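Chain length determinant protein (Shigella flexneri, PDB 4E2H) probably regulates the chain length of lipopolysaccharide O-antigen, acting through a periplasmic domain anchored at the inner membrane. Local coordinates at residues C[137-140]-C[141-145]; C[148-151]-C[152-156]; C[156-159]-C[160-163]. All blocks are in the same frame, centred on the assembly; numbering follows the deposited sequence.

Contact 1 (C[137-140]-C[141-145]); sequences LRTQ and EVVAQ
E141 folds its carboxylate back over the preceding turn of the helix, toward L137 and R138. Its OE1 comes within 3.3 Å of R138 CA and 4.1 Å of L137 CB, while its CD lies alongside the L137 carbonyl. A bend at chi2 (119°) turns the chain back this way. The opposite charges do not pair: R138 NE stays 6.7 Å from E141 OE1, and the guanidinium turns to D135 in a salt bridge. On another side of the helix the two valines rest on carbonyl oxygens, CG2 of V142 at 3.4 Å from R138 O and CG2 of V143 at 3.2 Å from T139 O. The i to i+4 backbone bonding of helix 97-164 includes E141 N to L137 O (2.7 Å) and a weak bond from A144 N to Q140 O (3.3 Å). Farther out, Y209 of helix 207-219 holds E141 OE2 by a hydrogen bond and packs on L137, while D218, Q214 and Q211 of the second subunit cover R138, T139, V142 and V143. With its carboxylate bonded to a tyrosine hydroxyl, E141 ties this turn to helix 207-219 by a polar link, whereas the valines meet the neighbouring subunit by packing.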
loop_
_atom_site.group_PDB
_atom_site.type_symbol
_atom_site.label_atom_id
_atom_site.label_comp_id
_atom_site.label_asym_id
_atom_site.label_seq_id
_atom_site.Cartn_x
_atom_site.Cartn_y
_atom_site.Cartn_z
ATOM N N LEU C 137 5.831 -10.120 -11.067
ATOM C CA LEU C 137 6.078 -10.180 -12.503
ATOM C C LEU C 137 6.514 -11.598 -12.879
ATOM O O LEU C 137 5.832 -12.299 -13.621
ATOM C CB LEU C 137 7.146 -9.182 -12.934
ATOM C CG LEU C 137 6.693 -7.731 -13.104
ATOM C CD1 LEU C 137 7.798 -6.939 -13.768
ATOM C CD2 LEU C 137 5.422 -7.678 -13.927
ATOM N N ARG C 138 7.657 -12.014 -12.352
ATOM C CA ARG C 138 8.156 -13.345 -12.597
ATOM C C ARG C 138 7.032 -14.370 -12.523
ATOM O O ARG C 138 6.873 -15.196 -13.427
ATOM C CB ARG C 138 9.248 -13.702 -11.599
ATOM C CG ARG C 138 9.690 -15.136 -11.721
ATOM C CD ARG C 138 10.845 -15.458 -10.792
ATOM N NE ARG C 138 11.038 -14.431 -9.771
ATOM C CZ ARG C 138 10.448 -14.423 -8.575
ATOM N NH1 ARG C 138 9.602 -15.396 -8.227
ATOM N NH2 ARG C 138 10.701 -13.428 -7.730
ATOM N N THR C 139 6.257 -14.329 -11.448
ATOM C CA THR C 139 5.153 -15.275 -11.299
ATOM C C THR C 139 4.176 -15.232 -12.473
ATOM O O THR C 139 3.733 -16.286 -12.981
ATOM C CB THR C 139 4.367 -15.037 -10.012
ATOM O OG1 THR C 139 5.134 -15.519 -8.894
ATOM C CG2 THR C 139 2.988 -15.751 -10.078
ATOM N N GLN C 140 3.841 -14.016 -12.895
ATOM C CA GLN C 140 2.890 -13.810 -13.976
ATOM C C GLN C 140 3.537 -14.139 -15.318
ATOM O O GLN C 140 2.853 -14.460 -16.289
ATOM C CB GLN C 140 2.388 -12.374 -13.966
ATOM C CG GLN C 140 1.063 -12.226 -13.291
ATOM C CD GLN C 140 0.548 -10.805 -13.339
ATOM O OE1 GLN C 140 1.301 -9.844 -13.131
ATOM N NE2 GLN C 140 -0.745 -10.660 -13.623
ATOM N N GLU C 141 4.861 -14.044 -15.367
ATOM C CA GLU C 141 5.601 -14.468 -16.539
ATOM C C GLU C 141 5.465 -15.982 -16.704
ATOM O O GLU C 141 5.164 -16.488 -17.786
ATOM C CB GLU C 141 7.073 -14.094 -16.395
ATOM C CG GLU C 141 7.532 -13.013 -17.340
ATOM C CD GLU C 141 8.031 -11.767 -16.614
ATOM O OE1 GLU C 141 8.706 -11.923 -15.552
ATOM O OE2 GLU C 141 7.739 -10.639 -17.105
ATOM N N VAL C 142 5.689 -16.701 -15.616
ATOM C CA VAL C 142 5.646 -18.160 -15.633
ATOM C C VAL C 142 4.263 -18.688 -16.015
ATOM O O VAL C 142 4.141 -19.599 -16.840
ATOM C CB VAL C 142 5.997 -18.717 -14.263
ATOM C CG1 VAL C 142 5.557 -20.180 -14.181
ATOM C CG2 VAL C 142 7.501 -18.521 -13.977
ATOM N N VAL C 143 3.228 -18.108 -15.406
ATOM C CA VAL C 143 1.850 -18.464 -15.701
ATOM C C VAL C 143 1.526 -18.356 -17.183
ATOM O O VAL C 143 0.828 -19.219 -17.717
ATOM C CB VAL C 143 0.863 -17.557 -14.951
ATOM C CG1 VAL C 143 -0.547 -17.749 -15.474
ATOM C CG2 VAL C 143 0.929 -17.826 -13.456
ATOM N N ALA C 144 2.006 -17.288 -17.834
ATOM C CA ALA C 144 1.676 -17.044 -19.235
ATOM C C ALA C 144 2.519 -17.891 -20.184
ATOM O O ALA C 144 2.089 -18.177 -21.302
ATOM C CB ALA C 144 1.809 -15.593 -19.581
ATOM N N GLN C 145 3.712 -18.294 -19.754
ATOM C CA GLN C 145 4.563 -19.133 -20.599
ATOM C C GLN C 145 4.064 -20.570 -20.606
ATOM O O GLN C 145 4.245 -21.316 -21.573
ATOM C CB GLN C 145 6.004 -19.121 -20.104
ATOM C CG GLN C 145 6.915 -19.996 -20.944
ATOM C CD GLN C 145 7.205 -19.380 -22.303
ATOM O OE1 GLN C 145 7.093 -18.165 -22.489
ATOM N NE2 GLN C 145 7.602 -20.218 -23.259
#

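Contact 2 (C[148-151]-C[152-156]); sequences KDLR and IRQIQ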
loop_
_atom_site.group_PDB
_atom_site.type_symbol
_atom_site.label_atom_id
_atom_site.label_comp_id
_atom_site.label_asym_id
_atom_site.label_seq_id
_atom_site.Cartn_x
_atom_site.Cartn_y
_atom_site.Cartn_z
ATOM N N LYS C 148 0.909 -20.739 -22.629
ATOM C CA LYS C 148 1.287 -20.858 -24.028
ATOM C C LYS C 148 1.753 -22.275 -24.351
ATOM O O LYS C 148 1.251 -22.893 -25.289
ATOM C CB LYS C 148 2.351 -19.820 -24.384
ATOM C CG LYS C 148 2.957 -19.953 -25.762
ATOM C CD LYS C 148 3.847 -18.750 -26.046
ATOM C CE LYS C 148 4.978 -19.123 -26.984
ATOM N NZ LYS C 148 6.216 -18.349 -26.703
ATOM N N ASP C 149 2.673 -22.814 -23.560
ATOM C CA ASP C 149 3.199 -24.146 -23.865
ATOM C C ASP C 149 2.144 -25.249 -23.889
ATOM O O ASP C 149 2.176 -26.136 -24.752
ATOM C CB ASP C 149 4.386 -24.489 -22.976
ATOM C CG ASP C 149 5.491 -23.463 -23.117
ATOM O OD1 ASP C 149 5.329 -22.590 -24.002
ATOM O OD2 ASP C 149 6.498 -23.519 -22.368
ATOM N N LEU C 150 1.201 -25.193 -22.963
ATOM C CA LEU C 150 0.028 -26.065 -23.067
ATOM C C LEU C 150 -0.707 -25.874 -24.400
ATOM O O LEU C 150 -1.077 -26.843 -25.037
ATOM C CB LEU C 150 -0.955 -25.837 -21.914
ATOM C CG LEU C 150 -2.365 -26.372 -22.205
ATOM C CD1 LEU C 150 -2.418 -27.867 -21.992
ATOM C CD2 LEU C 150 -3.406 -25.677 -21.310
ATOM N N ARG C 151 -0.911 -24.634 -24.830
ATOM C CA ARG C 151 -1.606 -24.411 -26.084
ATOM C C ARG C 151 -0.768 -25.022 -27.206
ATOM O O ARG C 151 -1.329 -25.659 -28.109
ATOM C CB ARG C 151 -1.909 -22.938 -26.323
ATOM C CG ARG C 151 -2.785 -22.653 -27.543
ATOM C CD ARG C 151 -3.959 -23.660 -27.670
ATOM N NE ARG C 151 -5.033 -23.096 -28.503
ATOM C CZ ARG C 151 -6.306 -23.498 -28.502
ATOM N NH1 ARG C 151 -6.695 -24.490 -27.718
ATOM N NH2 ARG C 151 -7.194 -22.906 -29.295
ATOM N N ILE C 152 0.565 -24.908 -27.125
ATOM C CA ILE C 152 1.435 -25.582 -28.123
ATOM C C ILE C 152 1.360 -27.125 -28.107
ATOM O O ILE C 152 1.438 -27.763 -29.159
ATOM C CB ILE C 152 2.930 -25.150 -28.069
ATOM C CG1 ILE C 152 3.172 -23.878 -28.882
ATOM C CG2 ILE C 152 3.821 -26.207 -28.676
ATOM C CD1 ILE C 152 1.945 -23.300 -29.554
ATOM N N ARG C 153 1.229 -27.743 -26.939
ATOM C CA ARG C 153 1.108 -29.197 -26.938
ATOM C C ARG C 153 -0.218 -29.550 -27.588
ATOM O O ARG C 153 -0.304 -30.515 -28.338
ATOM C CB ARG C 153 1.264 -29.816 -25.543
ATOM C CG ARG C 153 2.671 -29.624 -24.976
ATOM C CD ARG C 153 2.881 -30.279 -23.602
ATOM N NE ARG C 153 1.846 -29.936 -22.623
ATOM C CZ ARG C 153 1.875 -28.851 -21.838
ATOM N NH1 ARG C 153 2.900 -28.004 -21.902
ATOM N NH2 ARG C 153 0.882 -28.617 -20.974
ATOM N N GLN C 154 -1.240 -28.737 -27.351
ATOM C CA GLN C 154 -2.540 -28.975 -27.976
ATOM C C GLN C 154 -2.405 -28.931 -29.487
ATOM O O GLN C 154 -2.929 -29.781 -30.194
ATOM C CB GLN C 154 -3.572 -27.948 -27.494
ATOM C CG GLN C 154 -3.979 -28.179 -26.051
ATOM C CD GLN C 154 -5.123 -27.301 -25.605
ATOM O OE1 GLN C 154 -5.236 -26.128 -26.017
ATOM N NE2 GLN C 154 -6.001 -27.865 -24.769
ATOM N N ILE C 155 -1.695 -27.928 -29.976
ATOM C CA ILE C 155 -1.427 -27.814 -31.396
ATOM C C ILE C 155 -0.605 -29.002 -31.919
ATOM O O ILE C 155 -1.002 -29.613 -32.906
ATOM C CB ILE C 155 -0.771 -26.452 -31.748
ATOM C CG1 ILE C 155 -1.845 -25.361 -31.785
ATOM C CG2 ILE C 155 -0.039 -26.534 -33.076
ATOM C CD1 ILE C 155 -1.425 -24.040 -31.149
ATOM N N GLN C 156 0.512 -29.345 -31.269
ATOM C CA GLN C 156 1.303 -30.522 -31.689
ATOM C C GLN C 156 0.419 -31.754 -31.830
ATOM O O GLN C 156 0.627 -32.586 -32.709
ATOM C CB GLN C 156 2.440 -30.835 -30.704
ATOM C CG GLN C 156 3.824 -30.381 -31.184
ATOM C CD GLN C 156 4.741 -29.931 -30.037
ATOM O OE1 GLN C 156 4.429 -30.133 -28.859
ATOM N NE2 GLN C 156 5.872 -29.311 -30.385
#
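R151 and Q154, three residues apart on the long helix 97-164, make an i to i+3 side-chain hydrogen bond in which their chains run at a slant to each other. R151 NH1 donates to Q154 OE1 at 2.8 Å, in a nearly straight bond. The acceptor lies in the guanidinium plane, but NH1 stands 35° out of the amide carbonyl plane, and the two flat groups are turned 49° apart. R151 starts with CG anti to its own N (chi1 -173°) and then bends at chi2, which brings R151 CD as well to 3.2 Å from Q154 OE1. I155 crosses the same arginine at about a right angle, its CD1 4.1 Å from R151 CG. The second arginine is used differently. R153 bends at chi3 and lays its guanidinium back over the preceding turn, one face resting on L150 CA, which is 3.2 Å from the plane and offset toward the rim. L150 and R153 cross at about a right angle. Around them, R151 NH2 bonds to V178 O, so two nitrogens of one guanidinium are engaged, and S188 of the third subunit packs on R151. L203, P202 and V204 of the second subunit cover L150, R153 and Q154. At the R153 tip, NH2 sits 3.5 Å from both CB and CD1 of L150.

Contact 3 (C[156-159]-C[160-163]); sequences QEAL and QYAN
Y161 lies back along the helix over E157 and A158, and its side chain can be followed outward from the backbone. Y161 CB starts 3.6 Å from A158 O. With chi1 at -48°, CG is anti to the carbonyl carbon, which directs the ring toward the preceding turn. Y161 CD2 lies 3.6 Å from A158 CA and makes an apolar contact with A158 CB. CG, CD1 and CE1 face E157 O, which stands over the centre of one ring face, 3.5 Å above the plane, with A158 N above the same face nearer the rim. CE1 also nears E157 CG, and CE2 nears A158 CA. Farther along, Y161 CZ meets E157 CG at 3.5 Å. At the tip, Y161 OH is 3.0 Å from E157 CG and 3.4 Å from E157 OE2; the carboxylate is almost perpendicular to the ring, the planes 86° apart. E157 reaches this place through a chain bent at chi2.

The backbone beneath is uneven. A162 N to A158 O and N163 N to L159 O are sound i to i+4 bonds, whereas Q160 N makes a weak i to i+3 bond to E157 O. N163 leans back over L159, its amide near L159 O and ND2 near L159 CG.

Helix 187-195 covers A158 through L191 and touches L159 and N163 through S188; Q180 and F184 pack on Y161, as does S193 of the second subunit.

Both carboxylate oxygens of buried E157 are hydrogen-bonded, OE2 to T200 of the second subunit, and R201 of that subunit packs beside it, which would probably favour the ionised form. E157 thus joins the second subunit by a polar bond beside the tyrosine packing.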
loop_
_atom_site.group_PDB
_atom_site.type_symbol
_atom_site.label_atom_id
_atom_site.label_comp_id
_atom_site.label_asym_id
_atom_site.label_seq_id
_atom_site.Cartn_x
_atom_site.Cartn_y
_atom_site.Cartn_z
ATOM N N GLN C 156 0.512 -29.345 -31.269
ATOM C CA GLN C 156 1.303 -30.522 -31.689
ATOM C C GLN C 156 0.419 -31.754 -31.830
ATOM O O GLN C 156 0.627 -32.586 -32.709
ATOM C CB GLN C 156 2.440 -30.835 -30.704
ATOM C CG GLN C 156 3.824 -30.381 -31.184
ATOM C CD GLN C 156 4.741 -29.931 -30.037
ATOM O OE1 GLN C 156 4.429 -30.133 -28.859
ATOM N NE2 GLN C 156 5.872 -29.311 -30.385
ATOM N N GLU C 157 -0.572 -31.842 -30.954
ATOM C CA GLU C 157 -1.410 -33.013 -30.838
ATOM C C GLU C 157 -2.387 -33.067 -32.001
ATOM O O GLU C 157 -2.566 -34.112 -32.647
ATOM C CB GLU C 157 -2.154 -32.963 -29.512
ATOM C CG GLU C 157 -2.937 -34.185 -29.164
ATOM C CD GLU C 157 -2.057 -35.318 -28.616
ATOM O OE1 GLU C 157 -0.803 -35.139 -28.554
ATOM O OE2 GLU C 157 -2.627 -36.388 -28.244
ATOM N N ALA C 158 -3.012 -31.929 -32.279
ATOM C CA ALA C 158 -4.014 -31.882 -33.338
ATOM C C ALA C 158 -3.388 -32.025 -34.737
ATOM O O ALA C 158 -4.092 -32.230 -35.729
ATOM C CB ALA C 158 -4.829 -30.606 -33.248
ATOM N N LEU C 159 -2.067 -31.896 -34.818
ATOM C CA LEU C 159 -1.400 -31.988 -36.102
ATOM C C LEU C 159 -1.441 -33.440 -36.515
ATOM O O LEU C 159 -1.664 -33.755 -37.688
ATOM C CB LEU C 159 0.047 -31.529 -36.012
ATOM C CG LEU C 159 0.869 -31.708 -37.281
ATOM C CD1 LEU C 159 0.262 -30.901 -38.405
ATOM C CD2 LEU C 159 2.282 -31.252 -37.019
ATOM N N GLN C 160 -1.227 -34.319 -35.539
ATOM C CA GLN C 160 -1.358 -35.746 -35.756
ATOM C C GLN C 160 -2.755 -36.065 -36.285
ATOM O O GLN C 160 -2.897 -36.710 -37.323
ATOM C CB GLN C 160 -1.112 -36.485 -34.448
ATOM C CG GLN C 160 0.314 -36.385 -33.977
ATOM C CD GLN C 160 0.542 -37.174 -32.709
ATOM O OE1 GLN C 160 -0.200 -37.022 -31.728
ATOM N NE2 GLN C 160 1.559 -38.047 -32.723
ATOM N N TYR C 161 -3.790 -35.612 -35.578
ATOM C CA TYR C 161 -5.161 -35.876 -36.013
ATOM C C TYR C 161 -5.315 -35.454 -37.464
ATOM O O TYR C 161 -5.860 -36.190 -38.276
ATOM C CB TYR C 161 -6.200 -35.124 -35.159
ATOM C CG TYR C 161 -6.038 -35.218 -33.648
ATOM C CD1 TYR C 161 -5.328 -36.252 -33.055
ATOM C CD2 TYR C 161 -6.620 -34.261 -32.816
ATOM C CE1 TYR C 161 -5.193 -36.328 -31.676
ATOM C CE2 TYR C 161 -6.487 -34.320 -31.438
ATOM C CZ TYR C 161 -5.775 -35.355 -30.867
ATOM O OH TYR C 161 -5.643 -35.427 -29.491
ATOM N N ALA C 162 -4.853 -34.253 -37.800
ATOM C CA ALA C 162 -5.030 -33.774 -39.168
ATOM C C ALA C 162 -4.228 -34.632 -40.170
ATOM O O ALA C 162 -4.776 -35.061 -41.171
ATOM C CB ALA C 162 -4.679 -32.315 -39.294
ATOM N N ASN C 163 -2.946 -34.881 -39.897
ATOM C CA ASN C 163 -2.158 -35.793 -40.722
ATOM C C ASN C 163 -2.901 -37.096 -41.022
ATOM O O ASN C 163 -3.066 -37.468 -42.188
ATOM C CB ASN C 163 -0.810 -36.119 -40.079
ATOM C CG ASN C 163 0.200 -35.000 -40.251
ATOM O OD1 ASN C 163 -0.014 -34.061 -41.034
ATOM N ND2 ASN C 163 1.318 -35.094 -39.520
#

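How the contacts relate
All three contacts lie in series on helix 97-164. Contacts 1 and 2 have centres about 17 Å apart, contacts 2 and 3 about 11 Å, and the last two share Q156. Distance from the middle of the chain grows along the series, from about 21 to 38 to 49 Å between centres. Contact 1 lies at the surface, whereas contacts 2 and 3 are partly buried. Partners within the chain shift accordingly: helix 207-219 and the loop before it at contact 1, helix 187-195 and other loops at contacts 2 and 3. Each touches the second subunit, by packing at contacts 1 and 2, with a hydrogen bond added at contact 3. An arginine-glutamine hydrogen bond distinguishes contact 2; contact 3 is marked by a tyrosine ring lying over a backbone carbonyl.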